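Local coordinates for protein peptidase M3B, oligoendopeptidase F (Enterococcus faecium, PDB 2QR4) that is probably a zinc-dependent metallopeptidase of the M3 family that cleaves short peptides internally and leaves intact proteins largely alone, at residues Asn257-Glu268 and Ala473-Glu481. Sequence-based numbering, arbitrary orientation.
Sequences NKHLPLLHRYME and AKYYGPAVE
The ammonium of K474 is gripped from two sources: its chain bends at chi3 to set NZ 2.6 Å from N257 OD1, a short hydrogen bond, while E444 of helix 418-454 forms a salt bridge with the same nitrogen. E444 also accepts bonds from N257 ND2 and Y475 OH, so one carboxylate organises three polar ends. Next to this cluster, L260 CD2 lies over the Y475 ring face, 3.9 Å from its centroid.

The backbone of K474 takes part as well. Its carbonyl oxygen, in the last turn of helix 461-476, accepts a fairly straight bond from NE2 of H264 at 3.0 Å (158° at the hydrogen). With CG anti to its own carbonyl carbon (chi1 -66°), H264 presents the imidazole edge-on, the acceptor lying in the ring plane. G477, which has positive phi where the chain leaves the helix, places its CA over one ring face, 3.5 Å from the centroid, in a CH-pi contact. A water donates to Y476 O, accepts from A479 N and reaches H264 O only weakly.

Beyond H264, L263 CD1 sits over the face of the Y476 ring, whereas the selenium of M267 meets its edge, 3.9 Å from CD1. A479 CB packs against the M267 and E268 side chains. The H264 bond is consistent with a proton on NE2. Together with the packing of L260, L263 and M267, it joins helix 260-274 to the end of helix 461-476, and the N257 bond adds helix 246-258.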
ATOM      1  N   ASN A 257     -13.271 -17.702 -24.787  1.00 45.09           N
ATOM      2  CA  ASN A 257     -12.073 -18.378 -25.302  1.00 41.67           C
ATOM      3  C   ASN A 257     -12.324 -19.256 -26.520  1.00 45.26           C
ATOM      4  O   ASN A 257     -11.519 -19.291 -27.449  1.00 44.28           O
ATOM      5  CB  ASN A 257     -11.366 -19.171 -24.208  1.00 38.22           C
ATOM      6  CG  ASN A 257     -10.362 -18.330 -23.457  1.00 41.56           C
ATOM      7  OD1 ASN A 257      -9.193 -18.259 -23.832  1.00 49.36           O
ATOM      8  ND2 ASN A 257     -10.828 -17.630 -22.436  1.00 42.86           N
ATOM      9  N   LYS A 258     -13.457 -19.944 -26.522  1.00 39.47           N
ATOM     10  CA  LYS A 258     -13.803 -20.825 -27.618  1.00 48.38           C
ATOM     11  C   LYS A 258     -14.168 -20.014 -28.875  1.00 48.94           C
ATOM     12  O   LYS A 258     -14.094 -20.535 -29.987  1.00 49.98           O
ATOM     13  CB  LYS A 258     -14.929 -21.775 -27.183  1.00 43.93           C
ATOM     14  CG  LYS A 258     -15.582 -22.589 -28.293  1.00 68.07           C
ATOM     15  CD  LYS A 258     -16.747 -23.431 -27.734  1.00 76.15           C
ATOM     16  CE  LYS A 258     -17.850 -23.703 -28.771  1.00 79.48           C
ATOM     17  NZ  LYS A 258     -17.501 -24.823 -29.690  1.00 80.23           N
ATOM     18  N   HIS A 259     -14.517 -18.737 -28.701  1.00 45.12           N
ATOM     19  CA  HIS A 259     -14.915 -17.887 -29.835  1.00 36.62           C
ATOM     20  C   HIS A 259     -13.937 -16.752 -30.185  1.00 40.39           C
ATOM     21  O   HIS A 259     -14.310 -15.797 -30.871  1.00 46.69           O
ATOM     22  CB  HIS A 259     -16.322 -17.315 -29.634  1.00 36.41           C
ATOM     23  CG  HIS A 259     -17.391 -18.357 -29.615  1.00 49.53           C
ATOM     24  ND1 HIS A 259     -18.037 -18.775 -30.757  1.00 45.37           N
ATOM     25  CD2 HIS A 259     -17.903 -19.091 -28.601  1.00 38.81           C
ATOM     26  CE1 HIS A 259     -18.902 -19.722 -30.449  1.00 31.67           C
ATOM     27  NE2 HIS A 259     -18.845 -19.930 -29.147  1.00 44.52           N
ATOM     28  N   LEU A 260     -12.695 -16.854 -29.728  1.00 39.66           N
ATOM     29  CA  LEU A 260     -11.674 -15.861 -30.073  1.00 38.91           C
ATOM     30  C   LEU A 260     -11.463 -15.745 -31.588  1.00 37.55           C
ATOM     31  O   LEU A 260     -11.171 -14.667 -32.095  1.00 42.32           O
ATOM     32  CB  LEU A 260     -10.338 -16.174 -29.375  1.00 32.92           C
ATOM     33  CG  LEU A 260     -10.376 -16.021 -27.856  1.00 44.12           C
ATOM     34  CD1 LEU A 260      -9.062 -16.413 -27.262  1.00 31.48           C
ATOM     35  CD2 LEU A 260     -10.754 -14.589 -27.445  1.00 31.00           C
ATOM     36  N   PRO A 261     -11.599 -16.855 -32.320  1.00 45.56           N
ATOM     37  CA  PRO A 261     -11.455 -16.671 -33.774  1.00 51.28           C
ATOM     38  C   PRO A 261     -12.383 -15.591 -34.363  1.00 50.17           C
ATOM     39  O   PRO A 261     -12.025 -14.975 -35.365  1.00 44.82           O
ATOM     40  CB  PRO A 261     -11.789 -18.065 -34.353  1.00 43.12           C
ATOM     41  CG  PRO A 261     -11.439 -19.032 -33.226  1.00 40.91           C
ATOM     42  CD  PRO A 261     -11.848 -18.265 -31.951  1.00 40.99           C
ATOM     43  N   LEU A 262     -13.558 -15.366 -33.772  1.00 40.73           N
ATOM     44  CA  LEU A 262     -14.420 -14.267 -34.241  1.00 41.28           C
ATOM     45  C   LEU A 262     -13.766 -12.878 -34.097  1.00 45.34           C
ATOM     46  O   LEU A 262     -13.811 -12.089 -35.034  1.00 40.00           O
ATOM     47  CB  LEU A 262     -15.760 -14.276 -33.534  1.00 38.04           C
ATOM     48  CG  LEU A 262     -16.640 -15.472 -33.869  1.00 38.39           C
ATOM     49  CD1 LEU A 262     -17.910 -15.418 -33.021  1.00 26.91           C
ATOM     50  CD2 LEU A 262     -16.950 -15.483 -35.345  1.00 27.57           C
ATOM     51  N   LEU A 263     -13.157 -12.598 -32.938  1.00 34.78           N
ATOM     52  CA  LEU A 263     -12.359 -11.382 -32.734  1.00 37.84           C
ATOM     53  C   LEU A 263     -11.205 -11.330 -33.733  1.00 47.39           C
ATOM     54  O   LEU A 263     -10.946 -10.286 -34.340  1.00 49.68           O
ATOM     55  CB  LEU A 263     -11.761 -11.345 -31.320  1.00 42.75           C
ATOM     56  CG  LEU A 263     -11.610 -10.025 -30.534  1.00 47.82           C
ATOM     57  CD1 LEU A 263     -10.416 -10.063 -29.583  1.00 35.90           C
ATOM     58  CD2 LEU A 263     -11.522  -8.798 -31.396  1.00 39.15           C
ATOM     59  N   HIS A 264     -10.497 -12.453 -33.876  1.00 35.18           N
ATOM     60  CA  HIS A 264      -9.378 -12.535 -34.801  1.00 40.54           C
ATOM     61  C   HIS A 264      -9.820 -12.059 -36.168  1.00 35.54           C
ATOM     62  O   HIS A 264      -9.165 -11.212 -36.782  1.00 38.60           O
ATOM     63  CB  HIS A 264      -8.822 -13.966 -34.889  1.00 39.80           C
ATOM     64  CG  HIS A 264      -8.195 -14.447 -33.617  1.00 47.37           C
ATOM     65  ND1 HIS A 264      -7.748 -15.740 -33.448  1.00 45.67           N
ATOM     66  CD2 HIS A 264      -7.974 -13.817 -32.438  1.00 44.80           C
ATOM     67  CE1 HIS A 264      -7.262 -15.880 -32.227  1.00 34.41           C
ATOM     68  NE2 HIS A 264      -7.384 -14.727 -31.595  1.00 39.77           N
ATOM     69  N   ARG A 265     -10.953 -12.589 -36.621  1.00 33.11           N
ATOM     70  CA  ARG A 265     -11.549 -12.211 -37.896  1.00 42.47           C
ATOM     71  C   ARG A 265     -11.902 -10.725 -37.972  1.00 49.23           C
ATOM     72  O   ARG A 265     -11.675 -10.087 -39.000  1.00 47.40           O
ATOM     73  CB  ARG A 265     -12.819 -13.015 -38.138  1.00 44.25           C
ATOM     74  CG  ARG A 265     -12.678 -14.145 -39.101  1.00 45.21           C
ATOM     75  CD  ARG A 265     -13.766 -14.018 -40.161  1.00 51.13           C
ATOM     76  NE  ARG A 265     -15.000 -14.685 -39.781  1.00 43.82           N
ATOM     77  CZ  ARG A 265     -16.135 -14.543 -40.448  1.00 45.54           C
ATOM     78  NH1 ARG A 265     -16.184 -13.742 -41.498  1.00 43.57           N
ATOM     79  NH2 ARG A 265     -17.223 -15.183 -40.058  1.00 47.01           N
ATOM     80  N   TYR A 266     -12.478 -10.189 -36.895  1.00 35.32           N
ATOM     81  CA  TYR A 266     -12.851  -8.773 -36.859  1.00 39.11           C
ATOM     82  C   TYR A 266     -11.601  -7.896 -36.976  1.00 36.03           C
ATOM     83  O   TYR A 266     -11.620  -6.843 -37.614  1.00 37.85           O
ATOM     84  CB  TYR A 266     -13.629  -8.463 -35.578  1.00 35.18           C
ATOM     85  CG  TYR A 266     -14.163  -7.055 -35.495  1.00 33.35           C
ATOM     86  CD1 TYR A 266     -14.674  -6.422 -36.613  1.00 33.99           C
ATOM     87  CD2 TYR A 266     -14.189  -6.371 -34.289  1.00 40.98           C
ATOM     88  CE1 TYR A 266     -15.172  -5.147 -36.548  1.00 33.49           C
ATOM     89  CE2 TYR A 266     -14.687  -5.089 -34.212  1.00 42.21           C
ATOM     90  CZ  TYR A 266     -15.180  -4.480 -35.350  1.00 44.74           C
ATOM     91  OH  TYR A 266     -15.707  -3.205 -35.296  1.00 46.14           O
HETATM   92  N   MSE A 267     -10.503  -8.364 -36.392  1.00 32.35           N
HETATM   93  CA  MSE A 267      -9.227  -7.657 -36.484  1.00 36.95           C
HETATM   94  C   MSE A 267      -8.643  -7.698 -37.912  1.00 44.04           C
HETATM   95  O   MSE A 267      -8.143  -6.687 -38.400  1.00 44.94           O
HETATM   96  CB  MSE A 267      -8.246  -8.191 -35.444  1.00 26.59           C
HETATM   97  CG  MSE A 267      -8.702  -7.938 -34.003  1.00 48.79           C
HETATM   98 SE   MSE A 267      -8.910  -6.028 -33.501  1.00 61.49          SE
HETATM   99  CE  MSE A 267     -10.783  -5.724 -33.977  1.00 51.53           C
ATOM    100  N   GLU A 268      -8.748  -8.835 -38.598  1.00 37.73           N
ATOM    101  CA  GLU A 268      -8.378  -8.882 -40.013  1.00 43.97           C
ATOM    102  C   GLU A 268      -9.154  -7.835 -40.802  1.00 45.62           C
ATOM    103  O   GLU A 268      -8.594  -7.145 -41.667  1.00 44.41           O
ATOM    104  CB  GLU A 268      -8.612 -10.272 -40.631  1.00 40.10           C
ATOM    105  CG  GLU A 268      -7.862 -11.417 -39.935  1.00 51.20           C
ATOM    106  CD  GLU A 268      -6.356 -11.506 -40.289  1.00 63.66           C
ATOM    107  OE1 GLU A 268      -5.832 -10.704 -41.111  1.00 48.66           O
ATOM    108  OE2 GLU A 268      -5.693 -12.404 -39.723  1.00 56.02           O
ATOM    109  N   ALA A 473      -2.220 -11.506 -26.867  1.00 38.40           N
ATOM    110  CA  ALA A 473      -1.956 -12.088 -28.183  1.00 39.73           C
ATOM    111  C   ALA A 473      -2.946 -13.200 -28.471  1.00 44.58           C
ATOM    112  O   ALA A 473      -3.381 -13.362 -29.610  1.00 49.17           O
ATOM    113  CB  ALA A 473      -0.508 -12.622 -28.260  1.00 30.57           C
ATOM    114  N   LYS A 474      -3.293 -13.962 -27.431  1.00 39.00           N
ATOM    115  CA  LYS A 474      -4.302 -15.018 -27.536  1.00 38.13           C
ATOM    116  C   LYS A 474      -5.647 -14.413 -27.946  1.00 48.72           C
ATOM    117  O   LYS A 474      -6.347 -14.945 -28.803  1.00 47.39           O
ATOM    118  CB  LYS A 474      -4.457 -15.744 -26.188  1.00 39.76           C
ATOM    119  CG  LYS A 474      -5.445 -16.927 -26.202  1.00 52.74           C
ATOM    120  CD  LYS A 474      -5.542 -17.675 -24.848  1.00 46.46           C
ATOM    121  CE  LYS A 474      -6.535 -16.969 -23.902  1.00 61.83           C
ATOM    122  NZ  LYS A 474      -6.893 -17.758 -22.668  1.00 51.35           N
ATOM    123  N   TYR A 475      -6.004 -13.297 -27.317  1.00 41.57           N
ATOM    124  CA  TYR A 475      -7.248 -12.628 -27.627  1.00 42.24           C
ATOM    125  C   TYR A 475      -7.246 -11.977 -29.009  1.00 44.97           C
ATOM    126  O   TYR A 475      -8.141 -12.193 -29.800  1.00 36.15           O
ATOM    127  CB  TYR A 475      -7.591 -11.611 -26.542  1.00 41.11           C
ATOM    128  CG  TYR A 475      -8.419 -12.203 -25.438  1.00 41.76           C
ATOM    129  CD1 TYR A 475      -7.868 -13.117 -24.567  1.00 36.37           C
ATOM    130  CD2 TYR A 475      -9.768 -11.865 -25.283  1.00 36.87           C
ATOM    131  CE1 TYR A 475      -8.618 -13.685 -23.558  1.00 38.79           C
ATOM    132  CE2 TYR A 475     -10.527 -12.417 -24.273  1.00 32.78           C
ATOM    133  CZ  TYR A 475      -9.940 -13.336 -23.414  1.00 40.54           C
ATOM    134  OH  TYR A 475     -10.659 -13.921 -22.404  1.00 43.46           O
ATOM    135  N   TYR A 476      -6.223 -11.214 -29.334  1.00 45.42           N
ATOM    136  CA  TYR A 476      -6.284 -10.484 -30.583  1.00 39.01           C
ATOM    137  C   TYR A 476      -5.881 -11.266 -31.816  1.00 46.63           C
ATOM    138  O   TYR A 476      -6.308 -10.930 -32.918  1.00 43.52           O
ATOM    139  CB  TYR A 476      -5.523  -9.170 -30.466  1.00 46.19           C
ATOM    140  CG  TYR A 476      -6.307  -8.177 -29.637  1.00 52.12           C
ATOM    141  CD1 TYR A 476      -7.350  -7.432 -30.198  1.00 43.45           C
ATOM    142  CD2 TYR A 476      -6.050  -8.025 -28.285  1.00 40.81           C
ATOM    143  CE1 TYR A 476      -8.070  -6.527 -29.429  1.00 47.97           C
ATOM    144  CE2 TYR A 476      -6.775  -7.135 -27.515  1.00 45.75           C
ATOM    145  CZ  TYR A 476      -7.767  -6.384 -28.091  1.00 44.93           C
ATOM    146  OH  TYR A 476      -8.468  -5.509 -27.312  1.00 55.12           O
ATOM    147  N   GLY A 477      -5.076 -12.311 -31.639  1.00 38.10           N
ATOM    148  CA  GLY A 477      -4.683 -13.144 -32.765  1.00 41.52           C
ATOM    149  C   GLY A 477      -3.591 -12.545 -33.631  1.00 46.04           C
ATOM    150  O   GLY A 477      -3.085 -11.470 -33.337  1.00 44.43           O
ATOM    151  N   PRO A 478      -3.231 -13.242 -34.720  1.00 48.93           N
ATOM    152  CA  PRO A 478      -2.072 -12.878 -35.544  1.00 54.34           C
ATOM    153  C   PRO A 478      -2.255 -11.625 -36.407  1.00 50.90           C
ATOM    154  O   PRO A 478      -1.287 -11.151 -37.000  1.00 48.79           O
ATOM    155  CB  PRO A 478      -1.886 -14.104 -36.447  1.00 51.66           C
ATOM    156  CG  PRO A 478      -3.265 -14.692 -36.569  1.00 49.24           C
ATOM    157  CD  PRO A 478      -3.935 -14.434 -35.235  1.00 43.52           C
ATOM    158  N   ALA A 479      -3.473 -11.104 -36.501  1.00 43.43           N
ATOM    159  CA  ALA A 479      -3.709  -9.900 -37.306  1.00 41.48           C
ATOM    160  C   ALA A 479      -3.197  -8.636 -36.609  1.00 43.67           C
ATOM    161  O   ALA A 479      -2.919  -7.627 -37.259  1.00 41.99           O
ATOM    162  CB  ALA A 479      -5.164  -9.764 -37.634  1.00 40.35           C
ATOM    163  N   VAL A 480      -3.071  -8.707 -35.286  1.00 36.76           N
ATOM    164  CA  VAL A 480      -2.596  -7.588 -34.484  1.00 40.09           C
ATOM    165  C   VAL A 480      -1.147  -7.827 -34.068  1.00 41.24           C
ATOM    166  O   VAL A 480      -0.829  -8.858 -33.483  1.00 43.09           O
ATOM    167  CB  VAL A 480      -3.492  -7.403 -33.234  1.00 39.19           C
ATOM    168  CG1 VAL A 480      -2.949  -6.303 -32.312  1.00 34.58           C
ATOM    169  CG2 VAL A 480      -4.918  -7.090 -33.662  1.00 38.47           C
ATOM    170  N   GLU A 481      -0.259  -6.888 -34.381  1.00 47.35           N
ATOM    171  CA  GLU A 481       1.152  -7.021 -33.990  1.00 44.85           C
ATOM    172  C   GLU A 481       1.298  -7.041 -32.474  1.00 52.27           C
ATOM    173  O   GLU A 481       0.568  -6.341 -31.769  1.00 54.52           O
ATOM    174  CB  GLU A 481       2.000  -5.887 -34.570  1.00 41.90           C
ATOM    175  CG  GLU A 481       2.154  -5.946 -36.070  1.00 53.71           C
ATOM    176  CD  GLU A 481       2.594  -7.313 -36.551  1.00 58.27           C
ATOM    177  OE1 GLU A 481       1.823  -7.946 -37.309  1.00 51.24           O
ATOM    178  OE2 GLU A 481       3.703  -7.754 -36.164  1.00 58.58           O
TER
HETATM  179  O   HOH W   1      -6.154 -11.675 -35.499  1.00 48.97           O